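Long-range contacts in protein yesU (Bacillus subtilis, PDB 1OQ1), which is of unknown function but adopts a galectin-like beta-sandwich fold and may bind carbohydrate: residues W67-I72 / Y161-I166; H116-R121 / T132-K137; G147-P152 / F174-L179. One frame throughout, in Å; residues are numbered along the deposited sequence.

In the fold
The three contacts illustrate how a beta sandwich is joined within and between its sheets. Contact 1 pairs strands of one sheet, contact 2 pairs strands of the other, and contact 3 reaches from one sheet to the other. The centres of contacts 1 and 2 lie about 13 Å apart, yet their side chains meet in the core, where W67 NE1 and Y119 OH are 3.2 Å apart, a probable hydrogen bond. Contact 3, its centre about 9 Å from that of contact 1 and about 11 Å from that of contact 2, touches both: R162 N lies 2.8 Å from N177 OD1, and C133 N lies 2.8 Å from G147 O. No ligand or active site is identified.

Contact 1 of 3, residues W67-I72 / Y161-I166; sequences WDFSPI and YRMKLI
W67 lays one face of its indole over the side chain of M163, a selenomethionine, whose CB stands 3.6 Å from the centroid of the six-membered ring in a CH-pi contact. With CG lodged between the backbone N and the carbonyl carbon (chi1 72°), the indole swings across to the neighbouring strand, and the two side chains cross at about a right angle. L165 adds its CB near the plane of the same ring, 4.4 Å from W67 CZ3. The bend at chi2 sets the M163 selenium between two rings, 5.5 Å from the centroid of the W67 five-membered ring and as far from that of F69, an oblique Met-aromatic contact with each.

All these groups share the inward face of an antiparallel sheet, one half of the galectin-like sandwich. W67–M163 and F69–Y161 are its hydrogen-bonded pairs here, the second including Y161 N to F69 O at 2.8 Å, with the non-hydrogen-bonded pair D68–R162 between them.

That middle pair turns to the other, looser face. D68 and R162 run alongside each other, their carboxylate and guanidinium planes 31° apart. R162 NE reaches D68 OD1 at 2.9 Å in a salt bridge whose hydrogen bond is weak, bent to 130° at the hydrogen. Water 1 closes a second link, donating to D68 OD2 at 2.6 Å and accepting from R162 NH2 at 3.2 Å.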
loop_
_atom_site.group_PDB
_atom_site.type_symbol
_atom_site.label_atom_id
_atom_site.label_comp_id
_atom_site.label_asym_id
_atom_site.label_seq_id
_atom_site.Cartn_x
_atom_site.Cartn_y
_atom_site.Cartn_z
ATOM N N TRP A 67 0.708 9.176 -3.789
ATOM C CA TRP A 67 0.832 9.700 -2.438
ATOM C C TRP A 67 2.271 10.123 -2.168
ATOM O O TRP A 67 3.199 9.657 -2.836
ATOM C CB TRP A 67 0.362 8.662 -1.397
ATOM C CG TRP A 67 1.267 7.467 -1.165
ATOM C CD1 TRP A 67 2.148 7.290 -0.132
ATOM C CD2 TRP A 67 1.326 6.266 -1.950
ATOM N NE1 TRP A 67 2.747 6.049 -0.222
ATOM C CE2 TRP A 67 2.258 5.402 -1.329
ATOM C CE3 TRP A 67 0.679 5.834 -3.118
ATOM C CZ2 TRP A 67 2.560 4.130 -1.838
ATOM C CZ3 TRP A 67 0.980 4.567 -3.625
ATOM C CH2 TRP A 67 1.913 3.732 -2.982
ATOM N N ASP A 68 2.437 11.046 -1.223
ATOM C CA ASP A 68 3.754 11.527 -0.818
ATOM C C ASP A 68 4.160 10.697 0.395
ATOM O O ASP A 68 3.359 10.503 1.309
ATOM C CB ASP A 68 3.691 13.007 -0.445
ATOM C CG ASP A 68 3.815 13.921 -1.653
ATOM O OD1 ASP A 68 3.595 13.457 -2.789
ATOM O OD2 ASP A 68 4.130 15.114 -1.463
ATOM N N PHE A 69 5.401 10.215 0.396
ATOM C CA PHE A 69 5.924 9.362 1.464
ATOM C C PHE A 69 7.248 9.866 2.028
ATOM O O PHE A 69 8.157 10.212 1.274
ATOM C CB PHE A 69 6.133 7.944 0.916
ATOM C CG PHE A 69 6.818 7.008 1.876
ATOM C CD1 PHE A 69 6.145 6.511 2.988
ATOM C CD2 PHE A 69 8.132 6.606 1.652
ATOM C CE1 PHE A 69 6.773 5.625 3.861
ATOM C CE2 PHE A 69 8.771 5.719 2.519
ATOM C CZ PHE A 69 8.088 5.228 3.626
ATOM N N SER A 70 7.360 9.885 3.353
ATOM C CA SER A 70 8.585 10.328 4.021
ATOM C C SER A 70 8.994 9.335 5.110
ATOM O O SER A 70 8.297 9.196 6.117
ATOM C CB SER A 70 8.381 11.695 4.674
ATOM O OG SER A 70 7.957 12.662 3.738
ATOM N N PRO A 71 10.112 8.615 4.914
ATOM C CA PRO A 71 10.563 7.656 5.928
ATOM C C PRO A 71 11.270 8.470 7.011
ATOM O O PRO A 71 12.265 9.138 6.736
ATOM C CB PRO A 71 11.512 6.754 5.147
ATOM C CG PRO A 71 12.133 7.710 4.174
ATOM C CD PRO A 71 10.957 8.545 3.707
ATOM N N ILE A 72 10.755 8.411 8.236
ATOM C CA ILE A 72 11.314 9.196 9.332
ATOM C C ILE A 72 12.230 8.431 10.275
ATOM O O ILE A 72 13.258 8.959 10.702
ATOM C CB ILE A 72 10.178 9.831 10.167
ATOM C CG1 ILE A 72 9.274 10.663 9.254
ATOM C CG2 ILE A 72 10.762 10.703 11.284
ATOM C CD1 ILE A 72 10.006 11.746 8.475
ATOM N N TYR A 161 8.896 11.669 -1.056
ATOM C CA TYR A 161 9.089 10.964 -2.319
ATOM C C TYR A 161 7.717 10.777 -2.975
ATOM O O TYR A 161 6.726 10.532 -2.289
ATOM C CB TYR A 161 9.770 9.617 -2.054
ATOM C CG TYR A 161 11.195 9.771 -1.569
ATOM C CD1 TYR A 161 12.257 9.814 -2.472
ATOM C CD2 TYR A 161 11.473 9.963 -0.214
ATOM C CE1 TYR A 161 13.565 10.052 -2.041
ATOM C CE2 TYR A 161 12.783 10.204 0.230
ATOM C CZ TYR A 161 13.818 10.252 -0.691
ATOM O OH TYR A 161 15.100 10.553 -0.282
ATOM N N ARG A 162 7.664 10.916 -4.300
ATOM C CA ARG A 162 6.413 10.788 -5.056
ATOM C C ARG A 162 6.169 9.347 -5.499
ATOM O O ARG A 162 6.852 8.834 -6.382
ATOM C CB ARG A 162 6.449 11.719 -6.275
ATOM C CG ARG A 162 6.173 13.193 -5.952
ATOM C CD ARG A 162 4.686 13.406 -5.686
ATOM N NE ARG A 162 4.342 14.763 -5.262
ATOM C CZ ARG A 162 4.311 15.832 -6.056
ATOM N NH1 ARG A 162 4.611 15.728 -7.344
ATOM N NH2 ARG A 162 3.959 17.011 -5.555
HETATM N N MSE A 163 5.199 8.703 -4.862
HETATM C CA MSE A 163 4.863 7.307 -5.147
HETATM C C MSE A 163 3.697 7.234 -6.127
HETATM O O MSE A 163 2.725 7.968 -5.985
HETATM C CB MSE A 163 4.478 6.613 -3.843
HETATM C CG MSE A 163 5.263 7.112 -2.644
HETATM SE SE MSE A 163 7.135 6.628 -2.674
HETATM C CE MSE A 163 7.890 7.895 -3.884
ATOM N N LYS A 164 3.790 6.345 -7.114
ATOM C CA LYS A 164 2.724 6.200 -8.106
ATOM C C LYS A 164 2.529 4.737 -8.472
ATOM O O LYS A 164 3.474 4.045 -8.841
ATOM C CB LYS A 164 3.042 7.009 -9.371
ATOM C CG LYS A 164 1.937 6.931 -10.430
ATOM C CD LYS A 164 2.230 7.786 -11.661
ATOM C CE LYS A 164 2.140 9.272 -11.353
ATOM N NZ LYS A 164 2.351 10.113 -12.573
ATOM N N LEU A 165 1.286 4.282 -8.368
ATOM C CA LEU A 165 0.925 2.903 -8.646
ATOM C C LEU A 165 -0.193 2.813 -9.680
ATOM O O LEU A 165 -1.209 3.492 -9.549
ATOM C CB LEU A 165 0.454 2.240 -7.347
ATOM C CG LEU A 165 -0.002 0.784 -7.434
ATOM C CD1 LEU A 165 1.212 -0.113 -7.605
ATOM C CD2 LEU A 165 -0.760 0.405 -6.171
ATOM N N ILE A 166 -0.005 1.980 -10.701
ATOM C CA ILE A 166 -1.028 1.782 -11.726
ATOM C C ILE A 166 -1.625 0.386 -11.560
ATOM O O ILE A 166 -0.891 -0.590 -11.418
ATOM C CB ILE A 166 -0.450 1.869 -13.163
ATOM C CG1 ILE A 166 0.145 3.257 -13.412
ATOM C CG2 ILE A 166 -1.554 1.580 -14.191
ATOM C CD1 ILE A 166 0.871 3.361 -14.737
HETATM O O HOH W 1 2.358 16.443 -2.876
#

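Contact 2 of 3, residues H116-R121 / T132-K137; sequences HLSYFR and TCNLRK
H116 to Y119 run against T132 to K137 at 168°, the axes only 4.6 Å apart at their closest, with H116–R136 and S118–N134 as hydrogen-bonded pairs and L117–L135 as the non-hydrogen-bonded pair between them. This is an antiparallel pairing of sequential strands in the seven-stranded sheet of the galectin-like sandwich. N134 O illustrates how closely the backbones mesh: it accepts from S118 N at 2.8 Å and also receives a CA-H...O contact from L117.

The two faces of this ribbon differ in character. On the face bearing H116, the imidazole carries R136 CB over one side, 3.9 Å from the ring centroid, in a CH-pi contact. Both ring nitrogens are engaged: ND1 bonds Y104 OH, and NE2 bonds S138 OG, the next residue along the partner strand. These two bonds fix the ring's rotation and may help to hold chi1 at 33°, short of a staggered value. R136 runs on, extended, to a cation-pi contact with F141.

The reverse face is apolar and turned to the core. L117 and L135 cross at about a right angle, with L117 CB 4.0 Å from L135 CD1, while Y119 CB rests 3.7 Å from C133 SG. F174, from the opposing sheet, packs against L117 and C133.

Beyond the corner that the chain turns at F120, R121 folds back over its partner strand. A bend at chi3 brings one face of its guanidinium over the end of the N134 side chain, the two planes 22° apart, and R121 CD comes within 3.1 Å of T132 O. Two waters bridge the strands here: water 2 accepts from R121 N at 3.0 Å and lies near T132 O, while water 3 accepts from T132 N at 3.2 Å and lies near R121 O.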
loop_
_atom_site.group_PDB
_atom_site.type_symbol
_atom_site.label_atom_id
_atom_site.label_comp_id
_atom_site.label_asym_id
_atom_site.label_seq_id
_atom_site.Cartn_x
_atom_site.Cartn_y
_atom_site.Cartn_z
ATOM N N HIS A 116 -0.516 -6.662 -2.596
ATOM C CA HIS A 116 0.197 -5.861 -1.605
ATOM C C HIS A 116 1.634 -5.641 -2.038
ATOM O O HIS A 116 2.354 -6.584 -2.377
ATOM C CB HIS A 116 0.127 -6.464 -0.183
ATOM C CG HIS A 116 0.096 -7.962 -0.126
ATOM N ND1 HIS A 116 0.892 -8.682 0.741
ATOM C CD2 HIS A 116 -0.698 -8.867 -0.745
ATOM C CE1 HIS A 116 0.584 -9.965 0.656
ATOM N NE2 HIS A 116 -0.377 -10.103 -0.239
ATOM N N LEU A 117 2.030 -4.376 -2.042
ATOM C CA LEU A 117 3.359 -3.984 -2.477
ATOM C C LEU A 117 4.147 -3.375 -1.329
ATOM O O LEU A 117 3.786 -2.323 -0.803
ATOM C CB LEU A 117 3.231 -2.984 -3.628
ATOM C CG LEU A 117 4.386 -2.848 -4.626
ATOM C CD1 LEU A 117 3.938 -1.971 -5.783
ATOM C CD2 LEU A 117 5.610 -2.271 -3.949
ATOM N N SER A 118 5.225 -4.046 -0.943
ATOM C CA SER A 118 6.058 -3.564 0.146
ATOM C C SER A 118 7.200 -2.712 -0.382
ATOM O O SER A 118 7.779 -3.000 -1.434
ATOM C CB SER A 118 6.615 -4.746 0.941
ATOM O OG SER A 118 7.252 -5.666 0.074
ATOM N N TYR A 119 7.504 -1.648 0.351
ATOM C CA TYR A 119 8.587 -0.743 -0.007
ATOM C C TYR A 119 9.237 -0.273 1.292
ATOM O O TYR A 119 8.635 -0.359 2.360
ATOM C CB TYR A 119 8.055 0.426 -0.845
ATOM C CG TYR A 119 6.985 1.260 -0.182
ATOM C CD1 TYR A 119 7.313 2.430 0.502
ATOM C CD2 TYR A 119 5.639 0.908 -0.282
ATOM C CE1 TYR A 119 6.332 3.235 1.064
ATOM C CE2 TYR A 119 4.645 1.706 0.276
ATOM C CZ TYR A 119 4.997 2.870 0.945
ATOM O OH TYR A 119 4.014 3.674 1.469
ATOM N N PHE A 120 10.461 0.229 1.200
ATOM C CA PHE A 120 11.216 0.602 2.395
ATOM C C PHE A 120 11.174 -0.620 3.317
ATOM O O PHE A 120 10.737 -0.545 4.470
ATOM C CB PHE A 120 10.618 1.808 3.123
ATOM C CG PHE A 120 11.563 2.423 4.130
ATOM C CD1 PHE A 120 12.596 3.259 3.713
ATOM C CD2 PHE A 120 11.465 2.110 5.482
ATOM C CE1 PHE A 120 13.521 3.776 4.626
ATOM C CE2 PHE A 120 12.386 2.619 6.407
ATOM C CZ PHE A 120 13.417 3.453 5.977
ATOM N N ARG A 121 11.608 -1.758 2.786
ATOM C CA ARG A 121 11.625 -2.999 3.552
ATOM C C ARG A 121 12.918 -2.982 4.352
ATOM O O ARG A 121 13.953 -3.448 3.874
ATOM C CB ARG A 121 11.602 -4.196 2.602
ATOM C CG ARG A 121 10.477 -4.134 1.581
ATOM C CD ARG A 121 10.527 -5.309 0.614
ATOM N NE ARG A 121 10.290 -6.585 1.284
ATOM C CZ ARG A 121 11.213 -7.522 1.483
ATOM N NH1 ARG A 121 12.463 -7.345 1.066
ATOM N NH2 ARG A 121 10.878 -8.647 2.098
ATOM N N THR A 132 14.921 -3.939 -1.778
ATOM C CA THR A 132 13.971 -4.113 -2.862
ATOM C C THR A 132 12.545 -3.788 -2.429
ATOM O O THR A 132 12.263 -3.586 -1.243
ATOM C CB THR A 132 13.976 -5.574 -3.345
ATOM O OG1 THR A 132 13.454 -6.418 -2.308
ATOM C CG2 THR A 132 15.392 -6.022 -3.665
ATOM N N CYS A 133 11.664 -3.718 -3.421
ATOM C CA CYS A 133 10.238 -3.503 -3.214
ATOM C C CYS A 133 9.656 -4.794 -3.771
ATOM O O CYS A 133 10.080 -5.248 -4.834
ATOM C CB CYS A 133 9.725 -2.320 -4.033
ATOM S SG CYS A 133 10.378 -0.715 -3.533
ATOM N N ASN A 134 8.696 -5.385 -3.066
ATOM C CA ASN A 134 8.103 -6.652 -3.502
ATOM C C ASN A 134 6.591 -6.563 -3.704
ATOM O O ASN A 134 5.898 -5.930 -2.916
ATOM C CB ASN A 134 8.384 -7.747 -2.462
ATOM C CG ASN A 134 9.871 -7.980 -2.225
ATOM O OD1 ASN A 134 10.727 -7.313 -2.811
ATOM N ND2 ASN A 134 10.182 -8.933 -1.355
ATOM N N LEU A 135 6.087 -7.204 -4.757
ATOM C CA LEU A 135 4.645 -7.231 -5.025
ATOM C C LEU A 135 4.136 -8.657 -4.840
ATOM O O LEU A 135 4.650 -9.588 -5.458
ATOM C CB LEU A 135 4.331 -6.793 -6.459
ATOM C CG LEU A 135 2.845 -6.936 -6.840
ATOM C CD1 LEU A 135 2.019 -5.879 -6.107
ATOM C CD2 LEU A 135 2.671 -6.784 -8.352
ATOM N N ARG A 136 3.134 -8.830 -3.984
ATOM C CA ARG A 136 2.561 -10.154 -3.757
ATOM C C ARG A 136 1.062 -10.135 -4.001
ATOM O O ARG A 136 0.432 -9.076 -3.953
ATOM C CB ARG A 136 2.841 -10.635 -2.329
ATOM C CG ARG A 136 4.289 -11.062 -2.093
ATOM C CD ARG A 136 4.462 -11.716 -0.729
ATOM N NE ARG A 136 5.867 -11.977 -0.411
ATOM C CZ ARG A 136 6.548 -13.058 -0.780
ATOM N NH1 ARG A 136 5.966 -14.020 -1.487
ATOM N NH2 ARG A 136 7.827 -13.175 -0.447
ATOM N N LYS A 137 0.505 -11.311 -4.274
ATOM C CA LYS A 137 -0.927 -11.457 -4.513
ATOM C C LYS A 137 -1.480 -12.510 -3.560
ATOM O O LYS A 137 -0.961 -13.630 -3.486
ATOM C CB LYS A 137 -1.194 -11.887 -5.957
ATOM C CG LYS A 137 -2.678 -11.987 -6.300
ATOM C CD LYS A 137 -2.900 -12.616 -7.668
ATOM C CE LYS A 137 -4.375 -12.588 -8.061
ATOM N NZ LYS A 137 -4.606 -13.283 -9.360
HETATM O O HOH W 2 13.578 -1.698 0.585
HETATM O O HOH W 3 14.629 -4.824 1.265
#

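Contact 3 of 3, residues G147-P152 / F174-L179; sequences GADPLP and FSINGL
The carboxylate of D149 is approached from both sides of its plane. On one side the methyl CD1 of I176 comes to 4.1 Å from D149 OD1; on the other, L151 N donates to that oxygen at 2.9 Å, from 51° out of the plane. The latter bond defines an Asx turn. Its geometry depends on D149 CG standing opposite the backbone N (chi1 -175°), which brings OD1 within reach of the backbone N two residues on. The second oxygen, OD2, is taken up outside the two segments by a salt bridge to R122 NH2 and by a hydrogen bond from F120 N. A buried carboxylate with this many donors around it would be expected to remain charged.

The pyrrolidine ring of P150 meets I176 with its CD–CG bond. I176 CD1 lies 4.0 Å from P150 CD, and 4.2 Å from L151 CG as well. I176 is therefore the focus of the contact: its extended outer torsion (chi2 173°) thrusts CD1 into the bend of residues 149–151. At the more open margin, P150 CB and L179 CD2 make a looser approach of 4.5 Å.

I176 and L179 are brought together by a type I' turn, a tight two-residue beta hairpin through N177 and G178. Its closing pair is bonded in both directions, I176 N to L179 O at 3.0 Å and L179 N to I176 O at 2.9 Å.

Strand 142–148, from which the loop leaves, is an outermost strand of one sheet, whereas strands 171–176 and 179–185 form a hairpin of the other. Between them L151 packs on Y119, F120 and Y161, and I176 on M163 and I181, joining the two layers of the sandwich.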
loop_
_atom_site.group_PDB
_atom_site.type_symbol
_atom_site.label_atom_id
_atom_site.label_comp_id
_atom_site.label_asym_id
_atom_site.label_seq_id
_atom_site.Cartn_x
_atom_site.Cartn_y
_atom_site.Cartn_z
ATOM N N GLY A 147 11.659 -5.358 -7.448
ATOM C CA GLY A 147 12.608 -4.450 -8.064
ATOM C C GLY A 147 13.426 -3.778 -6.980
ATOM O O GLY A 147 13.023 -3.768 -5.818
ATOM N N ALA A 148 14.576 -3.223 -7.344
ATOM C CA ALA A 148 15.421 -2.547 -6.366
ATOM C C ALA A 148 14.698 -1.316 -5.815
ATOM O O ALA A 148 13.918 -0.681 -6.524
ATOM C CB ALA A 148 16.752 -2.137 -7.012
ATOM N N ASP A 149 14.972 -0.981 -4.555
ATOM C CA ASP A 149 14.348 0.162 -3.878
ATOM C C ASP A 149 15.331 1.335 -3.757
ATOM O O ASP A 149 16.324 1.240 -3.034
ATOM C CB ASP A 149 13.891 -0.283 -2.478
ATOM C CG ASP A 149 13.116 0.791 -1.728
ATOM O OD1 ASP A 149 12.955 1.913 -2.253
ATOM O OD2 ASP A 149 12.670 0.505 -0.595
ATOM N N PRO A 150 15.055 2.462 -4.441
ATOM C CA PRO A 150 15.925 3.646 -4.401
ATOM C C PRO A 150 15.811 4.483 -3.123
ATOM O O PRO A 150 16.613 5.385 -2.894
ATOM C CB PRO A 150 15.483 4.432 -5.629
ATOM C CG PRO A 150 14.004 4.189 -5.629
ATOM C CD PRO A 150 13.912 2.692 -5.347
ATOM N N LEU A 151 14.808 4.194 -2.304
ATOM C CA LEU A 151 14.620 4.942 -1.066
ATOM C C LEU A 151 15.819 4.760 -0.145
ATOM O O LEU A 151 16.267 3.639 0.096
ATOM C CB LEU A 151 13.355 4.476 -0.353
ATOM C CG LEU A 151 12.022 4.806 -1.020
ATOM C CD1 LEU A 151 10.910 4.071 -0.285
ATOM C CD2 LEU A 151 11.778 6.312 -0.996
ATOM N N PRO A 152 16.355 5.865 0.380
ATOM C CA PRO A 152 17.508 5.780 1.276
ATOM C C PRO A 152 17.043 5.560 2.702
ATOM O O PRO A 152 15.845 5.457 2.963
ATOM C CB PRO A 152 18.151 7.147 1.116
ATOM C CG PRO A 152 16.933 8.044 1.058
ATOM C CD PRO A 152 16.008 7.274 0.099
ATOM N N PHE A 174 4.710 0.229 -10.759
ATOM C CA PHE A 174 5.072 1.033 -9.601
ATOM C C PHE A 174 6.308 1.881 -9.882
ATOM O O PHE A 174 7.297 1.384 -10.417
ATOM C CB PHE A 174 5.336 0.086 -8.420
ATOM C CG PHE A 174 5.703 0.774 -7.137
ATOM C CD1 PHE A 174 4.894 1.768 -6.602
ATOM C CD2 PHE A 174 6.829 0.369 -6.424
ATOM C CE1 PHE A 174 5.199 2.347 -5.366
ATOM C CE2 PHE A 174 7.144 0.941 -5.188
ATOM C CZ PHE A 174 6.327 1.927 -4.661
ATOM N N SER A 175 6.245 3.156 -9.513
ATOM C CA SER A 175 7.372 4.059 -9.709
ATOM C C SER A 175 7.550 4.961 -8.496
ATOM O O SER A 175 6.611 5.176 -7.731
ATOM C CB SER A 175 7.166 4.917 -10.964
ATOM O OG SER A 175 6.070 5.804 -10.814
ATOM N N ILE A 176 8.770 5.460 -8.323
ATOM C CA ILE A 176 9.112 6.367 -7.230
ATOM C C ILE A 176 9.861 7.536 -7.862
ATOM O O ILE A 176 10.883 7.343 -8.524
ATOM C CB ILE A 176 10.023 5.678 -6.185
ATOM C CG1 ILE A 176 9.258 4.536 -5.506
ATOM C CG2 ILE A 176 10.498 6.700 -5.154
ATOM C CD1 ILE A 176 10.110 3.684 -4.572
ATOM N N ASN A 177 9.352 8.745 -7.649
ATOM C CA ASN A 177 9.944 9.944 -8.228
ATOM C C ASN A 177 10.068 9.763 -9.743
ATOM O O ASN A 177 11.011 10.247 -10.363
ATOM C CB ASN A 177 11.313 10.241 -7.590
ATOM C CG ASN A 177 11.183 10.899 -6.219
ATOM O OD1 ASN A 177 10.100 10.925 -5.638
ATOM N ND2 ASN A 177 12.286 11.428 -5.699
ATOM N N GLY A 178 9.101 9.052 -10.322
ATOM C CA GLY A 178 9.085 8.824 -11.760
ATOM C C GLY A 178 9.933 7.673 -12.272
ATOM O O GLY A 178 9.850 7.320 -13.450
ATOM N N LEU A 179 10.755 7.090 -11.405
ATOM C CA LEU A 179 11.611 5.974 -11.804
ATOM C C LEU A 179 10.844 4.664 -11.701
ATOM O O LEU A 179 10.346 4.317 -10.632
ATOM C CB LEU A 179 12.849 5.904 -10.903
ATOM C CG LEU A 179 13.827 4.753 -11.182
ATOM C CD1 LEU A 179 14.547 5.006 -12.503
ATOM C CD2 LEU A 179 14.837 4.625 -10.038
#